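Local coordinates for protein probable amidase (Thermus thermophilus, PDB 2DC0) that is a probable amidase with the fold of the amidase signature family, in which helices pack around a large mixed beta sheet, at residues A[141-146]-A[176-181]; A[182-187]-A[417-422]. All coordinates share one frame; numbering follows the deposited sequence.

Contact 1: residues A[141-146]-A[176-181]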
loop_
_atom_site.group_PDB
_atom_site.type_symbol
_atom_site.label_atom_id
_atom_site.label_comp_id
_atom_site.label_asym_id
_atom_site.label_seq_id
_atom_site.Cartn_x
_atom_site.Cartn_y
_atom_site.Cartn_z
ATOM N N SER A 141 -28.972 -2.873 -26.737
ATOM C CA SER A 141 -29.927 -3.350 -25.738
ATOM C C SER A 141 -29.179 -3.771 -24.478
ATOM O O SER A 141 -29.792 -4.048 -23.448
ATOM C CB SER A 141 -30.739 -4.543 -26.277
ATOM O OG SER A 141 -29.917 -5.684 -26.484
ATOM N N ARG A 142 -27.850 -3.821 -24.573
ATOM C CA ARG A 142 -27.003 -4.223 -23.444
ATOM C C ARG A 142 -26.312 -3.014 -22.812
ATOM O O ARG A 142 -26.131 -1.974 -23.452
ATOM C CB ARG A 142 -25.924 -5.217 -23.900
ATOM C CG ARG A 142 -26.425 -6.502 -24.577
ATOM C CD ARG A 142 -27.264 -7.364 -23.645
ATOM N NE ARG A 142 -27.620 -8.661 -24.223
ATOM C CZ ARG A 142 -26.885 -9.770 -24.120
ATOM N NH1 ARG A 142 -25.736 -9.757 -23.461
ATOM N NH2 ARG A 142 -27.312 -10.909 -24.655
ATOM N N GLN A 143 -25.920 -3.166 -21.552
ATOM C CA GLN A 143 -25.246 -2.100 -20.820
ATOM C C GLN A 143 -23.869 -1.790 -21.399
ATOM O O GLN A 143 -23.115 -2.693 -21.767
ATOM C CB GLN A 143 -25.065 -2.485 -19.340
ATOM C CG GLN A 143 -26.358 -2.820 -18.580
ATOM C CD GLN A 143 -26.099 -3.196 -17.120
ATOM O OE1 GLN A 143 -25.120 -3.870 -16.809
ATOM N NE2 GLN A 143 -26.994 -2.784 -16.228
ATOM N N ALA A 144 -23.556 -0.496 -21.498
ATOM C CA ALA A 144 -22.245 -0.069 -21.964
ATOM C C ALA A 144 -21.387 -0.252 -20.719
ATOM O O ALA A 144 -20.158 -0.303 -20.783
ATOM C CB ALA A 144 -22.273 1.401 -22.360
ATOM N N GLY A 145 -21.917 -0.233 -19.802
ATOM C CA GLY A 145 -21.241 -0.419 -18.532
ATOM C C GLY A 145 -20.572 0.835 -18.024
ATOM O O GLY A 145 -20.959 1.952 -18.385
ATOM N N GLY A 146 -19.872 0.827 -16.784
ATOM C CA GLY A 146 -19.249 2.054 -16.329
ATOM C C GLY A 146 -18.003 2.201 -15.487
ATOM O O GLY A 146 -17.391 1.226 -15.064
ATOM N N ALA A 176 -14.294 -1.286 -20.714
ATOM C CA ALA A 176 -13.411 -1.763 -21.777
ATOM C C ALA A 176 -13.798 -3.201 -22.095
ATOM O O ALA A 176 -13.949 -3.568 -23.258
ATOM C CB ALA A 176 -11.945 -1.699 -21.327
ATOM N N GLY A 177 -13.964 -4.013 -21.052
ATOM C CA GLY A 177 -14.336 -5.404 -21.252
ATOM C C GLY A 177 -15.671 -5.533 -21.966
ATOM O O GLY A 177 -15.784 -6.241 -22.963
ATOM N N PHE A 178 -16.677 -4.835 -21.443
ATOM C CA PHE A 178 -18.031 -4.834 -21.984
ATOM C C PHE A 178 -18.124 -4.469 -23.461
ATOM O O PHE A 178 -18.930 -5.040 -24.208
ATOM C CB PHE A 178 -18.899 -3.839 -21.204
ATOM C CG PHE A 178 -19.479 -4.384 -19.924
ATOM C CD1 PHE A 178 -18.791 -5.313 -19.154
ATOM C CD2 PHE A 178 -20.714 -3.922 -19.472
ATOM C CE1 PHE A 178 -19.322 -5.780 -17.950
ATOM C CE2 PHE A 178 -21.255 -4.377 -18.272
ATOM C CZ PHE A 178 -20.555 -5.310 -17.510
ATOM N N ASN A 179 -17.312 -3.502 -23.876
ATOM C CA ASN A 179 -17.343 -3.008 -25.248
ATOM C C ASN A 179 -16.234 -3.511 -26.172
ATOM O O ASN A 179 -16.188 -3.142 -27.346
ATOM C CB ASN A 179 -17.368 -1.473 -25.214
ATOM C CG ASN A 179 -18.632 -0.930 -24.550
ATOM O OD1 ASN A 179 -19.719 -0.975 -25.129
ATOM N ND2 ASN A 179 -18.497 -0.436 -23.325
ATOM N N GLY A 180 -15.349 -4.358 -25.654
ATOM C CA GLY A 180 -14.296 -4.912 -26.491
ATOM C C GLY A 180 -13.128 -4.004 -26.852
ATOM O O GLY A 180 -12.569 -4.105 -27.951
ATOM N N VAL A 181 -12.749 -3.107 -25.951
ATOM C CA VAL A 181 -11.610 -2.247 -26.222
ATOM C C VAL A 181 -10.557 -2.458 -25.136
ATOM O O VAL A 181 -10.731 -3.286 -24.236
ATOM C CB VAL A 181 -12.015 -0.751 -26.309
ATOM C CG1 VAL A 181 -12.933 -0.532 -27.512
ATOM C CG2 VAL A 181 -12.709 -0.304 -25.032
#

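Contact 2: residues A[182-187]-A[417-422]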
loop_
_atom_site.group_PDB
_atom_site.type_symbol
_atom_site.label_atom_id
_atom_site.label_comp_id
_atom_site.label_asym_id
_atom_site.label_seq_id
_atom_site.Cartn_x
_atom_site.Cartn_y
_atom_site.Cartn_z
ATOM N N VAL A 182 -9.457 -1.726 -25.240
ATOM C CA VAL A 182 -8.367 -1.833 -24.280
ATOM C C VAL A 182 -8.506 -0.744 -23.229
ATOM O O VAL A 182 -8.789 0.408 -23.552
ATOM C CB VAL A 182 -6.995 -1.683 -24.983
ATOM C CG1 VAL A 182 -5.872 -1.619 -23.952
ATOM C CG2 VAL A 182 -6.768 -2.856 -25.930
ATOM N N GLY A 183 -8.313 -1.108 -21.967
ATOM C CA GLY A 183 -8.412 -0.125 -20.908
ATOM C C GLY A 183 -7.247 -0.317 -19.966
ATOM O O GLY A 183 -7.022 -1.423 -19.485
ATOM N N PHE A 184 -6.484 0.734 -19.698
ATOM C CA PHE A 184 -5.360 0.572 -18.789
ATOM C C PHE A 184 -5.429 1.444 -17.542
ATOM O O PHE A 184 -5.570 2.666 -17.630
ATOM C CB PHE A 184 -4.037 0.827 -19.522
ATOM C CG PHE A 184 -2.814 0.605 -18.666
ATOM C CD1 PHE A 184 -2.610 -0.612 -18.016
ATOM C CD2 PHE A 184 -1.866 1.612 -18.511
ATOM C CE1 PHE A 184 -1.475 -0.824 -17.218
ATOM C CE2 PHE A 184 -0.729 1.417 -17.721
ATOM C CZ PHE A 184 -0.530 0.199 -17.071
ATOM N N LYS A 185 -5.355 0.802 -16.377
ATOM C CA LYS A 185 -5.346 1.524 -15.104
ATOM C C LYS A 185 -3.910 1.440 -14.602
ATOM O O LYS A 185 -3.488 0.401 -14.089
ATOM C CB LYS A 185 -6.265 0.883 -14.059
ATOM C CG LYS A 185 -6.255 1.656 -12.722
ATOM C CD LYS A 185 -6.743 0.821 -11.541
ATOM C CE LYS A 185 -5.697 -0.198 -11.110
ATOM N NZ LYS A 185 -4.452 0.473 -10.619
ATOM N N PRO A 186 -3.139 2.527 -14.753
ATOM C CA PRO A 186 -1.745 2.546 -14.309
ATOM C C PRO A 186 -1.654 2.480 -12.795
ATOM O O PRO A 186 -2.672 2.506 -12.093
ATOM C CB PRO A 186 -1.225 3.889 -14.826
ATOM C CG PRO A 186 -2.134 4.209 -15.975
ATOM C CD PRO A 186 -3.481 3.782 -15.444
ATOM N N SER A 187 -0.427 2.398 -12.295
ATOM C CA SER A 187 -0.205 2.379 -10.853
ATOM C C SER A 187 -0.824 3.660 -10.319
ATOM O O SER A 187 -0.829 4.693 -10.999
ATOM C CB SER A 187 1.293 2.381 -10.535
ATOM O OG SER A 187 1.917 1.184 -10.982
ATOM N N GLY A 417 3.959 -0.195 -9.554
ATOM C CA GLY A 417 5.005 0.453 -10.328
ATOM C C GLY A 417 5.479 -0.299 -11.562
ATOM O O GLY A 417 6.289 0.223 -12.324
ATOM N N GLU A 418 4.983 -1.509 -11.790
ATOM C CA GLU A 418 5.427 -2.259 -12.959
ATOM C C GLU A 418 4.524 -2.128 -14.179
ATOM O O GLU A 418 4.210 -3.114 -14.848
ATOM C CB GLU A 418 5.634 -3.734 -12.588
ATOM C CG GLU A 418 6.739 -3.928 -11.547
ATOM C CD GLU A 418 7.980 -3.073 -11.836
ATOM O OE1 GLU A 418 8.557 -3.195 -12.940
ATOM O OE2 GLU A 418 8.376 -2.269 -10.957
ATOM N N ASP A 419 4.130 -0.891 -14.471
ATOM C CA ASP A 419 3.261 -0.583 -15.596
ATOM C C ASP A 419 3.845 -1.062 -16.920
ATOM O O ASP A 419 3.120 -1.576 -17.770
ATOM C CB ASP A 419 3.027 0.925 -15.680
ATOM C CG ASP A 419 2.482 1.502 -14.396
ATOM O OD1 ASP A 419 1.426 2.169 -14.469
ATOM O OD2 ASP A 419 3.106 1.295 -13.322
ATOM N N GLY A 420 5.152 -0.880 -17.090
ATOM C CA GLY A 420 5.808 -1.295 -18.317
ATOM C C GLY A 420 5.729 -2.791 -18.530
ATOM O O GLY A 420 5.502 -3.256 -19.645
ATOM N N LYS A 421 5.916 -3.550 -17.456
ATOM C CA LYS A 421 5.863 -5.005 -17.534
ATOM C C LYS A 421 4.455 -5.468 -17.885
ATOM O O LYS A 421 4.272 -6.393 -18.677
ATOM C CB LYS A 421 6.301 -5.619 -16.199
ATOM C CG LYS A 421 6.462 -7.134 -16.211
ATOM C CD LYS A 421 6.989 -7.623 -14.863
ATOM C CE LYS A 421 7.260 -9.121 -14.867
ATOM N NZ LYS A 421 8.302 -9.480 -15.866
ATOM N N VAL A 422 3.457 -4.825 -17.287
ATOM C CA VAL A 422 2.072 -5.172 -17.559
ATOM C C VAL A 422 1.741 -4.915 -19.023
ATOM O O VAL A 422 1.148 -5.762 -19.702
ATOM C CB VAL A 422 1.114 -4.359 -16.666
ATOM C CG1 VAL A 422 -0.334 -4.596 -17.090
ATOM C CG2 VAL A 422 1.308 -4.769 -15.213
#

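Contact 1: residues A[141-146]-A[176-181]
The carboxamide of N179 reaches across to the backbone of A144, and the ring of F178 lies along the turn from Q143 to G145; together they show how the end of a helix can fix an irregular loop. The polar part is a single hydrogen bond, from N179 ND2 to A144 O at 3.0 Å. It arrives in the plane of the carbonyl on a lone pair but is bent at the hydrogen (136°), and the acceptor sits somewhat out of the plane of the N179 amide. The same ND2 also donates to the carbonyl of P175, and OD1 accepts the backbone N-H of A137, so three bonds set the rotation of this buried amide.

Van der Waals contact is carried by F178. Its CG stands anti to the carbonyl carbon (chi1 -83°), which turns the ring toward the loop. Q143 O meets the ring edge, 3.5 Å from F178 CD2, while G145 CA approaches the same CD2 obliquely at 3.7 Å. The extended side chain of Q143 runs beside the ring with its amide only 22° from the ring plane; NE2 is hydrogen-bonded to E127 and OE1 to H377. N136 links both segments by donating to the carbonyls of Q143 and F178.

Just past N179 the helix stops: G180 takes a positive phi, and V181 N returns to A176 O at 3.0 Å, with a second, weak bond from G180 N to G177 O. This Schellman motif ends helix 173-179 beside the loop that leads into the glycine- and serine-rich signature region of the amidase family.

Contact 2: residues A[182-187]-A[417-422]
S187 meets D419 where strand 182-185 runs out against the first turn of helix 419-430, a case of a helix start joined to a strand end in the amidase signature fold. The carboxylate takes two bonds from one residue. S187 N donates to D419 OD1 at 2.9 Å, nearly straight at 163°, and S187 OG donates to D419 OD2 at 2.6 Å; both oxygens are met on their syn sides, a little out of the carboxylate plane. The serine hydroxyl also accepts, from G417 N at 2.8 Å, so it bridges the carboxylate and the loop before the helix. R190 adds a salt bridge to OD2, which probably helps to keep this buried acid charged.

Nearby, K185 NZ donates to P186 O from above the carbonyl plane and also to the carbonyl of V393. E418, at the N-cap position, forms a salt bridge through OE1 with R346 of the second subunit.

Next to these polar groups, the F184 ring stands almost perpendicular to the carboxylate (84°), with D419 CB at its edge and in its plane. The same ring, swung out from the strand by a chi1 of -177°, puts CE1 3.9 Å from V422 CG1.

How the contacts relate
Followed from the N terminus, the chain first closes contact 1, bringing the loop at 141-146 against the end of helix 173-179 after 29 intervening residues that include helix 149-157 and strand 163-166. Contact 2 opens at once with strand 182-185 and closes a much longer excursion of 229 residues at the start of helix 419-430. The two loops are therefore in series, neither nested nor crossed. The centres of the two contacts lie about 20 Å apart, on opposite sides of the chain's centre, yet A176 CB packs 3.7 Å from G183 N. The loop at 141-146 is thus joined, through helix 173-179, to strand 182-185 of the large sheet and from there to helix 419-430.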